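Local atomic coordinates of serine-repeat antigen protein (Plasmodium falciparum, PDB entry 3CH3), a protein that is a malarial antigen with a papain-like cysteine protease fold that carries serine at the usual cysteine position, and whose proteolytic activity remains uncertain. Residues V61-K66 against V105-P110; V169-K174 against H199-V204; E176-Y181 against Q189-D194; G193-D198 against C246-I251. One frame throughout, in Å; residues are numbered along the deposited sequence.

Contact 1: V61-K66 against V105-P110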
loop_
_atom_site.group_PDB
_atom_site.type_symbol
_atom_site.label_atom_id
_atom_site.label_comp_id
_atom_site.label_asym_id
_atom_site.label_seq_id
_atom_site.Cartn_x
_atom_site.Cartn_y
_atom_site.Cartn_z
ATOM N N VAL A 61 -11.166 6.368 -9.175
ATOM C CA VAL A 61 -9.974 5.987 -9.912
ATOM C C VAL A 61 -10.268 4.794 -10.826
ATOM O O VAL A 61 -9.836 4.775 -11.978
ATOM C CB VAL A 61 -8.804 5.747 -8.925
ATOM C CG1 VAL A 61 -7.574 5.206 -9.626
ATOM C CG2 VAL A 61 -8.485 7.090 -8.184
ATOM N N ALA A 62 -11.040 3.821 -10.329
ATOM C CA ALA A 62 -11.431 2.684 -11.138
ATOM C C ALA A 62 -12.209 3.101 -12.389
ATOM O O ALA A 62 -11.994 2.544 -13.460
ATOM C CB ALA A 62 -12.273 1.675 -10.297
ATOM N N ASN A 63 -13.106 4.078 -12.239
ATOM C CA ASN A 63 -14.067 4.415 -13.289
ATOM C C ASN A 63 -13.674 5.578 -14.207
ATOM O O ASN A 63 -14.279 5.764 -15.269
ATOM C CB ASN A 63 -15.449 4.675 -12.682
ATOM C CG ASN A 63 -16.087 3.408 -12.103
ATOM O OD1 ASN A 63 -17.119 3.474 -11.427
ATOM N ND2 ASN A 63 -15.494 2.261 -12.386
ATOM N N CYS A 64 -12.657 6.341 -13.817
ATOM C CA CYS A 64 -12.298 7.546 -14.578
ATOM C C CYS A 64 -10.904 7.384 -15.157
ATOM O O CYS A 64 -9.943 7.261 -14.421
ATOM C CB CYS A 64 -12.368 8.773 -13.683
ATOM S SG CYS A 64 -13.968 8.967 -12.918
ATOM N N TYR A 65 -10.817 7.325 -16.483
ATOM C CA TYR A 65 -9.549 7.059 -17.171
ATOM C C TYR A 65 -9.696 7.392 -18.650
ATOM O O TYR A 65 -10.804 7.347 -19.195
ATOM C CB TYR A 65 -9.079 5.597 -16.968
ATOM C CG TYR A 65 -10.062 4.562 -17.464
ATOM C CD1 TYR A 65 -10.011 4.114 -18.781
ATOM C CD2 TYR A 65 -11.055 4.027 -16.613
ATOM C CE1 TYR A 65 -10.929 3.183 -19.268
ATOM C CE2 TYR A 65 -11.964 3.084 -17.085
ATOM C CZ TYR A 65 -11.896 2.674 -18.419
ATOM O OH TYR A 65 -12.771 1.753 -18.927
ATOM N N LYS A 66 -8.580 7.734 -19.287
ATOM C CA LYS A 66 -8.596 8.150 -20.682
ATOM C C LYS A 66 -8.513 6.953 -21.623
ATOM O O LYS A 66 -8.141 5.846 -21.216
ATOM C CB LYS A 66 -7.491 9.183 -20.955
ATOM C CG LYS A 66 -7.926 10.607 -20.625
ATOM C CD LYS A 66 -6.882 11.661 -21.030
ATOM C CE LYS A 66 -7.337 13.069 -20.621
ATOM N NZ LYS A 66 -7.890 13.081 -19.218
ATOM N N VAL A 105 -17.667 -1.056 -10.214
ATOM C CA VAL A 105 -16.444 -0.859 -10.999
ATOM C C VAL A 105 -16.803 -1.119 -12.462
ATOM O O VAL A 105 -17.233 -2.235 -12.817
ATOM C CB VAL A 105 -15.294 -1.796 -10.549
ATOM C CG1 VAL A 105 -14.087 -1.668 -11.548
ATOM C CG2 VAL A 105 -14.860 -1.538 -9.079
ATOM N N GLY A 106 -16.655 -0.102 -13.314
ATOM C CA GLY A 106 -17.183 -0.180 -14.676
ATOM C C GLY A 106 -18.243 0.855 -15.035
ATOM O O GLY A 106 -18.536 1.098 -16.227
ATOM N N GLU A 107 -18.829 1.476 -14.010
ATOM C CA GLU A 107 -19.801 2.555 -14.203
ATOM C C GLU A 107 -19.172 3.740 -14.899
ATOM O O GLU A 107 -17.977 3.939 -14.757
ATOM C CB GLU A 107 -20.268 3.068 -12.862
ATOM C CG GLU A 107 -21.372 2.303 -12.314
ATOM C CD GLU A 107 -21.898 2.910 -11.049
ATOM O OE1 GLU A 107 -21.283 3.860 -10.506
ATOM O OE2 GLU A 107 -22.912 2.393 -10.588
ATOM N N GLN A 108 -19.993 4.541 -15.593
ATOM C CA GLN A 108 -19.530 5.800 -16.186
ATOM C C GLN A 108 -18.862 6.655 -15.096
ATOM O O GLN A 108 -19.356 6.726 -13.969
ATOM C CB GLN A 108 -20.695 6.565 -16.889
ATOM N N CYS A 109 -17.719 7.254 -15.418
ATOM C CA CYS A 109 -17.072 8.221 -14.526
ATOM C C CYS A 109 -18.087 9.284 -14.092
ATOM O O CYS A 109 -18.740 9.878 -14.954
ATOM C CB CYS A 109 -15.900 8.885 -15.248
ATOM S SG CYS A 109 -14.989 10.097 -14.268
ATOM N N PRO A 110 -18.250 9.504 -12.764
ATOM C CA PRO A 110 -19.274 10.457 -12.309
ATOM C C PRO A 110 -18.832 11.901 -12.459
ATOM O O PRO A 110 -17.630 12.210 -12.406
ATOM C CB PRO A 110 -19.438 10.114 -10.831
ATOM C CG PRO A 110 -18.042 9.638 -10.421
ATOM C CD PRO A 110 -17.521 8.889 -11.630
HETATM O O HOH W 1 -15.823 3.655 -16.279
#

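Contact 2: V169-K174 against H199-V204. With 2HP (dihydrogenphosphate ion), chain C.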
loop_
_atom_site.group_PDB
_atom_site.type_symbol
_atom_site.label_atom_id
_atom_site.label_comp_id
_atom_site.label_asym_id
_atom_site.label_seq_id
_atom_site.Cartn_x
_atom_site.Cartn_y
_atom_site.Cartn_z
ATOM N N VAL A 169 5.152 2.197 2.001
ATOM C CA VAL A 169 5.493 2.018 0.600
ATOM C C VAL A 169 4.455 1.097 -0.023
ATOM O O VAL A 169 3.697 0.424 0.700
ATOM C CB VAL A 169 6.916 1.430 0.354
ATOM C CG1 VAL A 169 7.966 2.367 0.953
ATOM C CG2 VAL A 169 7.063 0.002 0.933
ATOM N N ILE A 170 4.406 1.087 -1.352
ATOM C CA ILE A 170 3.591 0.108 -2.054
ATOM C C ILE A 170 4.506 -1.098 -2.274
ATOM O O ILE A 170 5.676 -0.934 -2.623
ATOM C CB ILE A 170 3.145 0.678 -3.396
ATOM C CG1 ILE A 170 2.317 1.966 -3.147
ATOM C CG2 ILE A 170 2.384 -0.369 -4.235
ATOM C CD1 ILE A 170 2.217 2.803 -4.422
ATOM N N ALA A 171 3.995 -2.300 -2.044
ATOM C CA ALA A 171 4.747 -3.523 -2.320
ATOM C C ALA A 171 3.899 -4.465 -3.169
ATOM O O ALA A 171 2.671 -4.439 -3.086
ATOM C CB ALA A 171 5.180 -4.246 -1.024
ATOM N N TYR A 172 4.573 -5.267 -3.986
ATOM C CA TYR A 172 3.912 -6.268 -4.795
ATOM C C TYR A 172 4.310 -7.644 -4.284
ATOM O O TYR A 172 5.510 -7.917 -4.030
ATOM C CB TYR A 172 4.297 -6.139 -6.276
ATOM C CG TYR A 172 3.229 -5.441 -7.048
ATOM C CD1 TYR A 172 3.371 -4.109 -7.396
ATOM C CD2 TYR A 172 2.016 -6.084 -7.349
ATOM C CE1 TYR A 172 2.338 -3.445 -8.133
ATOM C CE2 TYR A 172 1.010 -5.461 -8.057
ATOM C CZ TYR A 172 1.158 -4.146 -8.433
ATOM O OH TYR A 172 0.147 -3.527 -9.126
ATOM N N ILE A 173 3.307 -8.498 -4.129
ATOM C CA ILE A 173 3.499 -9.879 -3.729
ATOM C C ILE A 173 2.692 -10.786 -4.683
ATOM O O ILE A 173 1.798 -10.322 -5.422
ATOM C CB ILE A 173 3.030 -10.084 -2.257
ATOM C CG1 ILE A 173 1.487 -9.916 -2.175
ATOM C CG2 ILE A 173 3.790 -9.136 -1.289
ATOM C CD1 ILE A 173 0.864 -10.381 -0.748
ATOM N N LYS A 174 2.996 -12.077 -4.635
ATOM C CA LYS A 174 2.144 -13.071 -5.257
ATOM C C LYS A 174 1.054 -13.443 -4.253
ATOM O O LYS A 174 1.351 -13.937 -3.135
ATOM C CB LYS A 174 2.976 -14.301 -5.661
ATOM C CG LYS A 174 2.159 -15.192 -6.601
ATOM C CD LYS A 174 2.360 -14.766 -8.060
ATOM C CE LYS A 174 1.715 -15.791 -8.992
ATOM N NZ LYS A 174 1.858 -15.379 -10.415
ATOM N N HIS A 199 -0.319 -8.850 -6.873
ATOM C CA HIS A 199 -1.231 -8.235 -5.871
ATOM C C HIS A 199 -0.484 -7.135 -5.104
ATOM O O HIS A 199 0.600 -7.374 -4.543
ATOM C CB HIS A 199 -1.705 -9.309 -4.899
ATOM C CG HIS A 199 -2.645 -8.797 -3.853
ATOM N ND1 HIS A 199 -3.919 -8.345 -4.149
ATOM C CD2 HIS A 199 -2.488 -8.654 -2.522
ATOM C CE1 HIS A 199 -4.503 -7.951 -3.030
ATOM N NE2 HIS A 199 -3.662 -8.141 -2.025
ATOM N N ALA A 200 -1.074 -5.947 -5.061
ATOM C CA ALA A 200 -0.463 -4.794 -4.381
ATOM C C ALA A 200 -0.916 -4.738 -2.925
ATOM O O ALA A 200 -2.106 -4.920 -2.614
ATOM C CB ALA A 200 -0.806 -3.468 -5.121
ATOM N N VAL A 201 0.046 -4.494 -2.056
ATOM C CA VAL A 201 -0.183 -4.333 -0.616
ATOM C C VAL A 201 0.624 -3.101 -0.184
ATOM O O VAL A 201 1.244 -2.452 -1.023
ATOM C CB VAL A 201 0.256 -5.605 0.173
ATOM C CG1 VAL A 201 -0.671 -6.803 -0.244
ATOM C CG2 VAL A 201 1.818 -5.911 0.035
ATOM N N ASN A 202 0.635 -2.784 1.103
ATOM C CA ASN A 202 1.522 -1.713 1.578
ATOM C C ASN A 202 2.366 -2.259 2.727
ATOM O O ASN A 202 1.830 -2.956 3.590
ATOM C CB ASN A 202 0.698 -0.531 2.106
ATOM C CG ASN A 202 -0.061 0.158 0.984
ATOM O OD1 ASN A 202 0.496 0.951 0.188
ATOM N ND2 ASN A 202 -1.310 -0.172 0.886
ATOM N N ILE A 203 3.628 -1.878 2.795
ATOM C CA ILE A 203 4.390 -2.121 4.020
ATOM C C ILE A 203 4.218 -0.861 4.848
ATOM O O ILE A 203 4.441 0.260 4.330
ATOM C CB ILE A 203 5.869 -2.387 3.719
ATOM C CG1 ILE A 203 5.987 -3.740 2.940
ATOM C CG2 ILE A 203 6.706 -2.432 5.046
ATOM C CD1 ILE A 203 7.408 -4.025 2.390
ATOM N N VAL A 204 3.801 -1.037 6.099
ATOM C CA VAL A 204 3.438 0.071 6.958
ATOM C C VAL A 204 4.247 0.134 8.286
ATOM O O VAL A 204 4.013 1.027 9.096
ATOM C CB VAL A 204 1.915 0.075 7.281
ATOM C CG1 VAL A 204 1.073 0.049 5.969
ATOM C CG2 VAL A 204 1.563 -1.153 8.194
HETATM P P 2HP C . -5.720 -8.121 -7.624
HETATM O O1 2HP C . -6.861 -9.127 -7.388
HETATM O O2 2HP C . -5.974 -6.732 -7.142
HETATM O O3 2HP C . -4.323 -8.883 -6.869
HETATM O O4 2HP C . -5.526 -7.979 -9.392
#

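Contact 3: E176-Y181 against Q189-D194. With K (potassium ion), chain B; 2HP (dihydrogenphosphate ion), chain D.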
loop_
_atom_site.group_PDB
_atom_site.type_symbol
_atom_site.label_atom_id
_atom_site.label_comp_id
_atom_site.label_asym_id
_atom_site.label_seq_id
_atom_site.Cartn_x
_atom_site.Cartn_y
_atom_site.Cartn_z
ATOM N N GLU A 176 -0.943 -15.862 -3.906
ATOM C CA GLU A 176 -0.954 -17.284 -3.454
ATOM C C GLU A 176 -0.072 -17.456 -2.218
ATOM O O GLU A 176 -0.334 -18.313 -1.376
ATOM C CB GLU A 176 -0.414 -18.193 -4.570
ATOM C CG GLU A 176 1.124 -18.072 -4.807
ATOM C CD GLU A 176 1.654 -18.911 -5.978
ATOM O OE1 GLU A 176 0.858 -19.291 -6.886
ATOM O OE2 GLU A 176 2.875 -19.200 -5.986
ATOM N N ASN A 177 0.966 -16.631 -2.115
ATOM C CA ASN A 177 1.913 -16.819 -1.022
ATOM C C ASN A 177 1.290 -16.515 0.341
ATOM O O ASN A 177 1.832 -16.937 1.362
ATOM C CB ASN A 177 3.134 -15.942 -1.192
ATOM C CG ASN A 177 4.038 -16.391 -2.349
ATOM O OD1 ASN A 177 4.099 -17.576 -2.774
ATOM N ND2 ASN A 177 4.760 -15.457 -2.833
ATOM N N VAL A 178 0.166 -15.771 0.367
ATOM C CA VAL A 178 -0.542 -15.521 1.629
ATOM C C VAL A 178 -1.861 -16.301 1.738
ATOM O O VAL A 178 -2.750 -15.951 2.535
ATOM C CB VAL A 178 -0.773 -14.006 1.962
ATOM C CG1 VAL A 178 0.553 -13.278 2.076
ATOM C CG2 VAL A 178 -1.673 -13.335 0.913
ATOM N N MET A 179 -2.001 -17.367 0.947
ATOM C CA MET A 179 -3.238 -18.132 0.965
ATOM C C MET A 179 -2.988 -19.527 1.546
ATOM O O MET A 179 -3.724 -20.476 1.276
ATOM C CB MET A 179 -3.940 -18.100 -0.390
ATOM C CG MET A 179 -4.630 -16.731 -0.615
ATOM S SD MET A 179 -5.151 -16.377 -2.302
ATOM C CE MET A 179 -6.104 -17.846 -2.642
ATOM N N GLY A 180 -1.955 -19.618 2.375
ATOM C CA GLY A 180 -1.638 -20.877 3.074
ATOM C C GLY A 180 -2.873 -21.333 3.836
ATOM O O GLY A 180 -3.597 -20.511 4.416
ATOM N N TYR A 181 -3.120 -22.639 3.819
ATOM C CA TYR A 181 -4.387 -23.158 4.331
ATOM C C TYR A 181 -4.622 -22.816 5.808
ATOM O O TYR A 181 -5.768 -22.746 6.253
ATOM C CB TYR A 181 -4.533 -24.675 4.082
ATOM C CG TYR A 181 -3.769 -25.527 5.062
ATOM C CD1 TYR A 181 -4.422 -26.263 6.059
ATOM C CD2 TYR A 181 -2.378 -25.566 5.013
ATOM C CE1 TYR A 181 -3.700 -27.026 6.967
ATOM C CE2 TYR A 181 -1.639 -26.329 5.910
ATOM C CZ TYR A 181 -2.307 -27.065 6.878
ATOM O OH TYR A 181 -1.554 -27.784 7.751
ATOM N N GLN A 189 4.510 -14.608 9.712
ATOM C CA GLN A 189 4.581 -15.594 8.618
ATOM C C GLN A 189 6.011 -15.738 8.127
ATOM O O GLN A 189 6.758 -14.766 8.026
ATOM C CB GLN A 189 3.693 -15.181 7.431
ATOM C CG GLN A 189 2.232 -14.847 7.827
ATOM C CD GLN A 189 1.480 -16.045 8.411
ATOM O OE1 GLN A 189 0.686 -15.885 9.343
ATOM N NE2 GLN A 189 1.723 -17.231 7.881
ATOM N N ASN A 190 6.421 -16.951 7.811
ATOM C CA ASN A 190 7.780 -17.147 7.326
ATOM C C ASN A 190 7.628 -17.660 5.889
ATOM O O ASN A 190 7.413 -18.854 5.687
ATOM C CB ASN A 190 8.538 -18.155 8.202
ATOM C CG ASN A 190 10.039 -18.096 7.966
ATOM O OD1 ASN A 190 10.600 -17.037 7.669
ATOM N ND2 ASN A 190 10.700 -19.260 8.078
ATOM N N LEU A 191 7.635 -16.737 4.922
ATOM C CA LEU A 191 7.124 -17.026 3.570
ATOM C C LEU A 191 8.186 -16.867 2.513
ATOM O O LEU A 191 9.047 -15.977 2.624
ATOM C CB LEU A 191 6.002 -16.032 3.202
ATOM C CG LEU A 191 4.810 -16.005 4.145
ATOM C CD1 LEU A 191 3.827 -15.006 3.626
ATOM C CD2 LEU A 191 4.143 -17.396 4.257
ATOM N N CYS A 192 8.108 -17.683 1.464
ATOM C CA CYS A 192 8.890 -17.404 0.262
ATOM C C CYS A 192 8.072 -16.595 -0.726
ATOM O O CYS A 192 6.838 -16.582 -0.654
ATOM C CB CYS A 192 9.362 -18.665 -0.445
ATOM S SG CYS A 192 10.496 -19.736 0.469
ATOM N N GLY A 193 8.760 -15.924 -1.644
ATOM C CA GLY A 193 8.090 -15.299 -2.798
ATOM C C GLY A 193 8.237 -16.096 -4.088
ATOM O O GLY A 193 8.703 -17.262 -4.078
ATOM N N ASP A 194 7.829 -15.481 -5.201
ATOM C CA ASP A 194 7.889 -16.087 -6.534
ATOM C C ASP A 194 8.705 -15.194 -7.464
ATOM O O ASP A 194 9.028 -14.048 -7.124
ATOM C CB ASP A 194 6.478 -16.199 -7.144
ATOM C CG ASP A 194 5.621 -17.274 -6.508
ATOM O OD1 ASP A 194 5.907 -17.763 -5.369
ATOM O OD2 ASP A 194 4.629 -17.652 -7.179
HETATM K K K B . 7.301 -19.753 -4.234
HETATM P P 2HP D . 11.004 -19.969 -4.125
HETATM O O1 2HP D . 9.739 -20.678 -3.663
HETATM O O2 2HP D . 11.217 -18.551 -3.504
HETATM O O3 2HP D . 10.959 -19.913 -5.881
HETATM O O4 2HP D . 12.417 -20.868 -3.606
HETATM O O HOH W 2 4.163 -20.622 -4.338
HETATM O O HOH W 3 6.328 -19.348 -1.776
HETATM O O HOH W 4 8.751 -20.016 -6.768
#

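Contact 4: G193-D198 against C246-I251. With K (potassium ion), chain B; 2HP (dihydrogenphosphate ion), chain D; 2HP (dihydrogenphosphate ion), chain C.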
loop_
_atom_site.group_PDB
_atom_site.type_symbol
_atom_site.label_atom_id
_atom_site.label_comp_id
_atom_site.label_asym_id
_atom_site.label_seq_id
_atom_site.Cartn_x
_atom_site.Cartn_y
_atom_site.Cartn_z
ATOM N N GLY A 193 8.760 -15.924 -1.644
ATOM C CA GLY A 193 8.090 -15.299 -2.798
ATOM C C GLY A 193 8.237 -16.096 -4.088
ATOM O O GLY A 193 8.703 -17.262 -4.078
ATOM N N ASP A 194 7.829 -15.481 -5.201
ATOM C CA ASP A 194 7.889 -16.087 -6.534
ATOM C C ASP A 194 8.705 -15.194 -7.464
ATOM O O ASP A 194 9.028 -14.048 -7.124
ATOM C CB ASP A 194 6.478 -16.199 -7.144
ATOM C CG ASP A 194 5.621 -17.274 -6.508
ATOM O OD1 ASP A 194 5.907 -17.763 -5.369
ATOM O OD2 ASP A 194 4.629 -17.652 -7.179
ATOM N N ASP A 195 8.964 -15.687 -8.675
ATOM C CA ASP A 195 9.674 -14.908 -9.668
ATOM C C ASP A 195 8.846 -13.699 -10.126
ATOM O O ASP A 195 9.377 -12.738 -10.689
ATOM C CB ASP A 195 10.080 -15.810 -10.862
ATOM C CG ASP A 195 11.322 -15.331 -11.596
ATOM O OD1 ASP A 195 11.877 -14.267 -11.274
ATOM O OD2 ASP A 195 11.759 -16.058 -12.522
ATOM N N THR A 196 7.534 -13.770 -9.916
ATOM C CA THR A 196 6.627 -12.697 -10.331
ATOM C C THR A 196 5.668 -12.342 -9.180
ATOM O O THR A 196 5.677 -13.008 -8.134
ATOM C CB THR A 196 5.792 -13.128 -11.538
ATOM O OG1 THR A 196 4.977 -14.270 -11.181
ATOM C CG2 THR A 196 6.695 -13.488 -12.742
ATOM N N ALA A 197 4.825 -11.334 -9.395
ATOM C CA ALA A 197 3.856 -10.905 -8.370
ATOM C C ALA A 197 2.549 -10.528 -9.102
ATOM O O ALA A 197 2.512 -10.404 -10.349
ATOM C CB ALA A 197 4.423 -9.728 -7.562
ATOM N N ASP A 198 1.481 -10.359 -8.344
ATOM C CA ASP A 198 0.166 -10.104 -8.932
ATOM C C ASP A 198 -0.783 -9.266 -8.052
ATOM O O ASP A 198 -1.941 -9.004 -8.450
ATOM C CB ASP A 198 -0.496 -11.437 -9.370
ATOM C CG ASP A 198 -0.820 -12.366 -8.191
ATOM O OD1 ASP A 198 -0.709 -11.939 -7.023
ATOM O OD2 ASP A 198 -1.196 -13.517 -8.458
ATOM N N CYS A 246 14.416 -20.143 0.254
ATOM C CA CYS A 246 13.742 -19.346 -0.793
ATOM C C CYS A 246 14.694 -18.750 -1.820
ATOM O O CYS A 246 15.637 -18.060 -1.460
ATOM C CB CYS A 246 12.948 -18.160 -0.215
ATOM S SG CYS A 246 11.941 -18.525 1.175
ATOM N N HIS A 247 14.387 -18.968 -3.096
ATOM C CA HIS A 247 15.077 -18.316 -4.194
ATOM C C HIS A 247 14.643 -16.865 -4.356
ATOM O O HIS A 247 15.421 -16.026 -4.852
ATOM C CB HIS A 247 14.741 -19.032 -5.481
ATOM C CG HIS A 247 15.409 -20.358 -5.617
ATOM N ND1 HIS A 247 14.980 -21.476 -4.937
ATOM C CD2 HIS A 247 16.477 -20.746 -6.353
ATOM C CE1 HIS A 247 15.762 -22.500 -5.249
ATOM N NE2 HIS A 247 16.679 -22.082 -6.103
ATOM N N PHE A 248 13.383 -16.591 -3.996
ATOM C CA PHE A 248 12.799 -15.248 -4.178
ATOM C C PHE A 248 12.210 -14.739 -2.878
ATOM O O PHE A 248 11.560 -15.496 -2.122
ATOM C CB PHE A 248 11.725 -15.259 -5.268
ATOM C CG PHE A 248 12.229 -15.819 -6.566
ATOM C CD1 PHE A 248 11.880 -17.103 -6.967
ATOM C CD2 PHE A 248 13.094 -15.080 -7.345
ATOM C CE1 PHE A 248 12.378 -17.637 -8.178
ATOM C CE2 PHE A 248 13.608 -15.616 -8.542
ATOM C CZ PHE A 248 13.230 -16.884 -8.946
ATOM N N ASN A 249 12.431 -13.455 -2.598
ATOM C CA ASN A 249 11.868 -12.864 -1.366
ATOM C C ASN A 249 10.362 -12.696 -1.470
ATOM O O ASN A 249 9.831 -12.382 -2.529
ATOM C CB ASN A 249 12.445 -11.482 -1.103
ATOM C CG ASN A 249 12.254 -11.066 0.311
ATOM O OD1 ASN A 249 11.361 -10.300 0.617
ATOM N ND2 ASN A 249 13.105 -11.578 1.191
ATOM N N PHE A 250 9.683 -12.808 -0.330
ATOM C CA PHE A 250 8.240 -12.630 -0.312
ATOM C C PHE A 250 7.826 -11.251 -0.889
ATOM O O PHE A 250 6.842 -11.127 -1.604
ATOM C CB PHE A 250 7.743 -12.732 1.136
ATOM C CG PHE A 250 6.288 -12.369 1.257
ATOM C CD1 PHE A 250 5.328 -13.202 0.679
ATOM C CD2 PHE A 250 5.890 -11.178 1.917
ATOM C CE1 PHE A 250 3.932 -12.870 0.753
ATOM C CE2 PHE A 250 4.518 -10.859 2.040
ATOM C CZ PHE A 250 3.548 -11.694 1.423
ATOM N N ILE A 251 8.599 -10.217 -0.580
ATOM C CA ILE A 251 8.370 -8.874 -1.188
ATOM C C ILE A 251 9.065 -8.853 -2.544
ATOM O O ILE A 251 10.313 -8.829 -2.616
ATOM C CB ILE A 251 8.902 -7.749 -0.287
ATOM C CG1 ILE A 251 8.257 -7.723 1.121
ATOM C CG2 ILE A 251 8.696 -6.346 -0.967
ATOM C CD1 ILE A 251 6.733 -7.619 1.165
HETATM K K K B . 7.301 -19.753 -4.234
HETATM P P 2HP D . 11.004 -19.969 -4.125
HETATM O O1 2HP D . 9.739 -20.678 -3.663
HETATM O O2 2HP D . 11.217 -18.551 -3.504
HETATM O O3 2HP D . 10.959 -19.913 -5.881
HETATM O O4 2HP D . 12.417 -20.868 -3.606
HETATM P P 2HP C . -5.720 -8.121 -7.624
HETATM O O1 2HP C . -6.861 -9.127 -7.388
HETATM O O2 2HP C . -5.974 -6.732 -7.142
HETATM O O3 2HP C . -4.323 -8.883 -6.869
HETATM O O4 2HP C . -5.526 -7.979 -9.392
HETATM O O HOH W 5 9.884 -12.140 -5.287
HETATM O O HOH W 4 8.751 -20.016 -6.768
HETATM O O HOH W 2 4.163 -20.622 -4.338
HETATM O O HOH W 3 6.328 -19.348 -1.776
#

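Contact 1: V61-K66 against V105-P110
Cys64 and Cys109 are joined by a disulfide, with SG to SG at 2.0 Å and a torsion of 96° about the S-S bond, near the relaxed right angle. The two sulfurs reach it differently: Cys109 turns SG opposite its backbone N (chi1 -179°), whereas Cys64 keeps SG beside its own N. The bridge also packs on proline, since Pro110 CD lies 3.8 Å from Cys64 SG. Two residues earlier, the methyl Ala62 CB meets the CG1 branch of Val105 at 4.0 Å. Between these two apolar points the Asn63 side chain enters the bend at 105-107 and lies against the backbone of Val105, Gly106 and Glu107. A water bridges the segments, donating to Asn63 O at 2.8 Å and to Glu107 O at 2.7 Å, and thereby satisfies a carbonyl on each. Further out, the Glu107 carboxylate is held by Tyr98 OH, and Ala62 O accepts from Arg72. The disulfide thus ties the end of helix 58-63, which Cys64 is the first residue to leave, to the long loop between helix 79-89 and strand 124-125; Val61 faces helices 33-48 and 79-89.

Contact 2: V169-K174 against H199-V204
This is an antiparallel strand pairing in the buried centre of the mixed sheet, strand 169-173 against the start of strand 199-210, with the short axes 134° apart. Six backbone hydrogen bonds join Val169 to Ile203, Ala171 to Val201 and Ile173 to His199; the Ala171 N to Val201 O bond is 2.9 Å and almost straight at 177°. On one face, Ala171 CB touches Val201 CG2 at 3.9 Å, and Ile173 CD1 reaches Val201 CG1 at 3.9 Å. The other face carries Tyr172, whose ring is covered on one side by Ala200 CB, 4.2 Å from the ring centroid, a CH-pi contact. His199 ND1 donates to phosphate O3 at 2.8 Å, the anion lying at the ring edge. NE2 is hydrogen-bonded to Asn224 OD1, while the same phosphate also takes hydrogen bonds from Ser33 and Gln27. A histidine opening a central strand, with an asparagine on its far nitrogen, matches the papain-family active-site layout.

Contact 3: E176-Y181 against Q189-D194
Asn177 lays its amide beside Cys192, Gly193 and the carboxylate of Asp194, its plane turned 75° from that carboxylate. Metal coordination fixes this end of the contact: Asp194 OD1 binds the potassium ion at 2.7 Å and Gly193 O at 2.9 Å, and the phosphate O1 and three waters, one of them long at 3.3 Å, complete the shell seen around the ion, so segment 189-194 supplies all the protein ligands. Next to it two acids meet from opposite directions, but Glu176 is modelled in two conformations and what follows holds for one of them and is doubtful. In that conformer Glu176 OE2 lies 2.6 Å from Asp194 OD2, which would suggest a proton held between the two groups. Its CG then sits between the backbone N and carbonyl carbon (chi1 72°), with the chain extended beyond, and OE2 would also accept from the water that is the long ligand of the metal. Apolar packing takes over beyond: Leu191 CD1 lies 4.0 Å from Val178 CG1, where the two side chains cross at about a right angle, and 3.6 Å from Asn177 O. Both segments belong to the connection that runs from strand 169-173 through strand 188-189 to strand 199-210. Leu191 and Val178 also pack against strand 235-239, and a disulfide joins Cys192 to Cys246.

Contact 4: G193-D198 against C246-I251
Gly193 N donates to Phe248 O at 2.9 Å, and the backbones come so close here that Gly193 CA and Phe250 CA are 3.7 Å apart. Gly193 CA also gives a C-H...O contact to Asn249 O at 3.4 Å. A water lies within hydrogen-bonding distance of both Asn249 O and Asp194 O, though it cannot serve every acceptor near it. The Phe248 ring is the main side-chain surface. Asp195 lies over one face; in the conformer described, one of two modelled, its CB is 4.1 Å from the ring centroid in a CH-pi contact. There a chi1 of -153°, roughly anti to N, lays the carboxylate along the ring, the two planes 16° apart. His247 CB covers the opposite face. At the ring edge lies O3 of the phosphate that 246-251 grips. His247 N donates to phosphate O4 at 2.8 Å, and His247 ND1 reaches that same O4 at 3.0 Å. Phe248 N donates to phosphate O2 at 3.0 Å. Within 246-251 Asn249 OD1 accepts from Ile251 N, an Asx turn. Two main-chain N-H groups and one imidazole thus hold the phosphate, which also meets the potassium. The metal probably offsets the anion's negative charge, so ion pairing and backbone donors together join the two loops around a shared site.

Overall arrangement
Contact 2 is the core one, centred about 5 Å from the chain centre and built of backbone hydrogen bonds and apolar side chains. Contacts 3 and 4, about 18 and 17 Å out, are partly buried and ionic; they share Gly193 and Asp194, the potassium and the same phosphate, and Phe250 of contact 4 packs on Val178 and Leu191 of contact 3. Both touch contact 2 through its end at Ile173 and Lys174, and segment 193-198 leads directly into strand 199-210. A second phosphate adjoins contacts 2 and 4. Contact 1, also partly buried, stands apart, its centre about 21 Å from the chain centre and 23 Å from that of contact 2, and is fastened covalently rather than by strands or ions.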